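Local coordinates for Two-component sensor histidine kinase (Nostoc sp., PDB 3OLO), which is a sensor histidine kinase whose PAS domain, the part crystallised here, probably senses a signal that controls phosphorylation in a two-component pathway, at residues E47-R50 and E51-L54. Numbering follows the deposited sequence.
Sequences EYSR and EQLL
The amide of Q52 meets the ring of Y48 at its edge: Q52 CD lies in the ring plane, NE2 of Q52 is 3.9 Å from CD1 of Y48, and the two planes are turned 64° apart. L53 reaches the same tyrosine nearer the backbone, its CG 3.6 Å from Y48 CB; the Y48 side chain also touches M56, I61 and Q88. Helix 50-53, the short helix that follows helix 40-46 in the PAS domain, starts just after S49, its N-cap residue. S49 OG takes the N-H of Q52 at 3.1 Å; its chi1 of 77° sets the hydroxyl between its own backbone N and carbonyl carbon, turned to the helix start. In return, Q52 OE1 receives the backbone N-H of S49 at 3.0 Å, almost straight at 177°. This reciprocal pair is a capping box, closed by glutamine. Further along, L53 N bonds to S49 O and L54 N to R50 O, the latter more bent, and L53 is buried against helix 40-46 and strand 35-38. R50 and L54 run side by side, R50 CG 3.7 Å from L54 CD1, before the arginine bends at chi3 and NH2 forms a salt bridge with D40 and a hydrogen bond to V38 O. With OE1 facing S49 N and NE2 bonded to Q88 OE1, the flip of the Q52 amide is settled, and the N-H groups of S49 and Q52 find acceptors in side chains.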
ATOM      1  N   GLU A  47       3.529 -15.035  -9.953  1.00 23.32           N
ATOM      2  CA  GLU A  47       4.451 -16.159  -9.738  1.00 29.33           C
ATOM      3  C   GLU A  47       5.836 -15.904 -10.300  1.00 28.47           C
ATOM      4  O   GLU A  47       6.633 -16.822 -10.428  1.00 30.92           O
ATOM      5  CB  GLU A  47       3.878 -17.471 -10.289  1.00 27.92           C
ATOM      6  CG  GLU A  47       2.504 -17.753  -9.723  1.00 31.31           C
ATOM      7  CD  GLU A  47       1.973 -19.093 -10.115  1.00 37.82           C
ATOM      8  OE1 GLU A  47       2.011 -19.409 -11.323  1.00 36.83           O
ATOM      9  OE2 GLU A  47       1.518 -19.830  -9.214  1.00 36.35           O
ATOM     10  N   TYR A  48       6.119 -14.645 -10.604  1.00 30.50           N
ATOM     11  CA  TYR A  48       7.451 -14.230 -11.006  1.00 31.99           C
ATOM     12  C   TYR A  48       8.171 -13.588  -9.839  1.00 34.00           C
ATOM     13  O   TYR A  48       7.551 -12.997  -8.969  1.00 33.80           O
ATOM     14  CB  TYR A  48       7.360 -13.226 -12.139  1.00 29.83           C
ATOM     15  CG  TYR A  48       6.928 -13.840 -13.436  1.00 27.58           C
ATOM     16  CD1 TYR A  48       7.854 -14.423 -14.286  1.00 25.37           C
ATOM     17  CD2 TYR A  48       5.592 -13.828 -13.816  1.00 24.89           C
ATOM     18  CE1 TYR A  48       7.462 -14.987 -15.476  1.00 31.23           C
ATOM     19  CE2 TYR A  48       5.192 -14.384 -15.001  1.00 29.24           C
ATOM     20  CZ  TYR A  48       6.133 -14.966 -15.825  1.00 25.82           C
ATOM     21  OH  TYR A  48       5.728 -15.513 -16.990  1.00 27.30           O
ATOM     22  N   SER A  49       9.489 -13.711  -9.822  1.00 32.98           N
ATOM     23  CA  SER A  49      10.278 -13.089  -8.782  1.00 31.99           C
ATOM     24  C   SER A  49      10.313 -11.598  -9.064  1.00 32.96           C
ATOM     25  O   SER A  49      10.003 -11.160 -10.176  1.00 31.78           O
ATOM     26  CB  SER A  49      11.698 -13.646  -8.787  1.00 34.26           C
ATOM     27  OG  SER A  49      12.436 -13.070  -9.851  1.00 38.23           O
ATOM     28  N   ARG A  50      10.692 -10.820  -8.060  1.00 28.45           N
ATOM     29  CA  ARG A  50      10.705  -9.377  -8.201  1.00 28.27           C
ATOM     30  C   ARG A  50      11.700  -8.996  -9.278  1.00 27.72           C
ATOM     31  O   ARG A  50      11.427  -8.139 -10.097  1.00 32.70           O
ATOM     32  CB  ARG A  50      11.079  -8.689  -6.889  1.00 28.45           C
ATOM     33  CG  ARG A  50      11.324  -7.181  -7.060  1.00 35.09           C
ATOM     34  CD  ARG A  50      11.354  -6.412  -5.741  1.00 27.62           C
ATOM     35  NE  ARG A  50      10.021  -6.211  -5.182  1.00 34.11           N
ATOM     36  CZ  ARG A  50       9.495  -6.931  -4.196  1.00 38.11           C
ATOM     37  NH1 ARG A  50      10.181  -7.921  -3.642  1.00 38.01           N
ATOM     38  NH2 ARG A  50       8.279  -6.655  -3.757  1.00 32.93           N
ATOM     39  N   GLU A  51      12.855  -9.646  -9.285  1.00 34.57           N
ATOM     40  CA  GLU A  51      13.888  -9.310 -10.244  1.00 40.67           C
ATOM     41  C   GLU A  51      13.438  -9.656 -11.665  1.00 43.40           C
ATOM     42  O   GLU A  51      13.837  -8.994 -12.621  1.00 41.60           O
ATOM     43  CB  GLU A  51      15.192 -10.033  -9.900  1.00 53.09           C
ATOM     44  CG  GLU A  51      15.745  -9.697  -8.516  1.00 82.04           C
ATOM     45  CD  GLU A  51      16.318  -8.288  -8.428  1.00 91.07           C
ATOM     46  OE1 GLU A  51      17.554  -8.134  -8.566  1.00 92.76           O
ATOM     47  OE2 GLU A  51      15.537  -7.334  -8.209  1.00 84.20           O
ATOM     48  N   GLN A  52      12.608 -10.686 -11.805  1.00 42.86           N
ATOM     49  CA  GLN A  52      12.071 -11.041 -13.118  1.00 36.52           C
ATOM     50  C   GLN A  52      11.082  -9.982 -13.584  1.00 33.41           C
ATOM     51  O   GLN A  52      11.152  -9.514 -14.716  1.00 38.11           O
ATOM     52  CB  GLN A  52      11.365 -12.395 -13.082  1.00 31.44           C
ATOM     53  CG  GLN A  52      12.288 -13.587 -13.103  1.00 28.66           C
ATOM     54  CD  GLN A  52      11.534 -14.892 -13.045  1.00 34.07           C
ATOM     55  OE1 GLN A  52      10.948 -15.231 -12.021  1.00 30.25           O
ATOM     56  NE2 GLN A  52      11.551 -15.642 -14.144  1.00 32.31           N
ATOM     57  N   LEU A  53      10.169  -9.598 -12.698  1.00 29.75           N
ATOM     58  CA  LEU A  53       9.130  -8.627 -13.035  1.00 31.20           C
ATOM     59  C   LEU A  53       9.719  -7.275 -13.408  1.00 29.07           C
ATOM     60  O   LEU A  53       9.158  -6.565 -14.228  1.00 35.63           O
ATOM     61  CB  LEU A  53       8.132  -8.468 -11.877  1.00 26.89           C
ATOM     62  CG  LEU A  53       7.134  -9.631 -11.718  1.00 30.89           C
ATOM     63  CD1 LEU A  53       6.393  -9.582 -10.383  1.00 31.22           C
ATOM     64  CD2 LEU A  53       6.136  -9.651 -12.868  1.00 25.50           C
ATOM     65  N   LEU A  54      10.864  -6.926 -12.836  1.00 25.74           N
ATOM     66  CA  LEU A  54      11.413  -5.583 -13.042  1.00 31.59           C
ATOM     67  C   LEU A  54      12.191  -5.481 -14.349  1.00 34.54           C
ATOM     68  O   LEU A  54      12.819  -4.462 -14.634  1.00 35.50           O
ATOM     69  CB  LEU A  54      12.279  -5.150 -11.847  1.00 37.69           C
ATOM     70  CG  LEU A  54      11.468  -4.868 -10.567  1.00 38.42           C
ATOM     71  CD1 LEU A  54      12.374  -4.470  -9.393  1.00 34.68           C
ATOM     72  CD2 LEU A  54      10.405  -3.789 -10.809  1.00 31.80           C
TER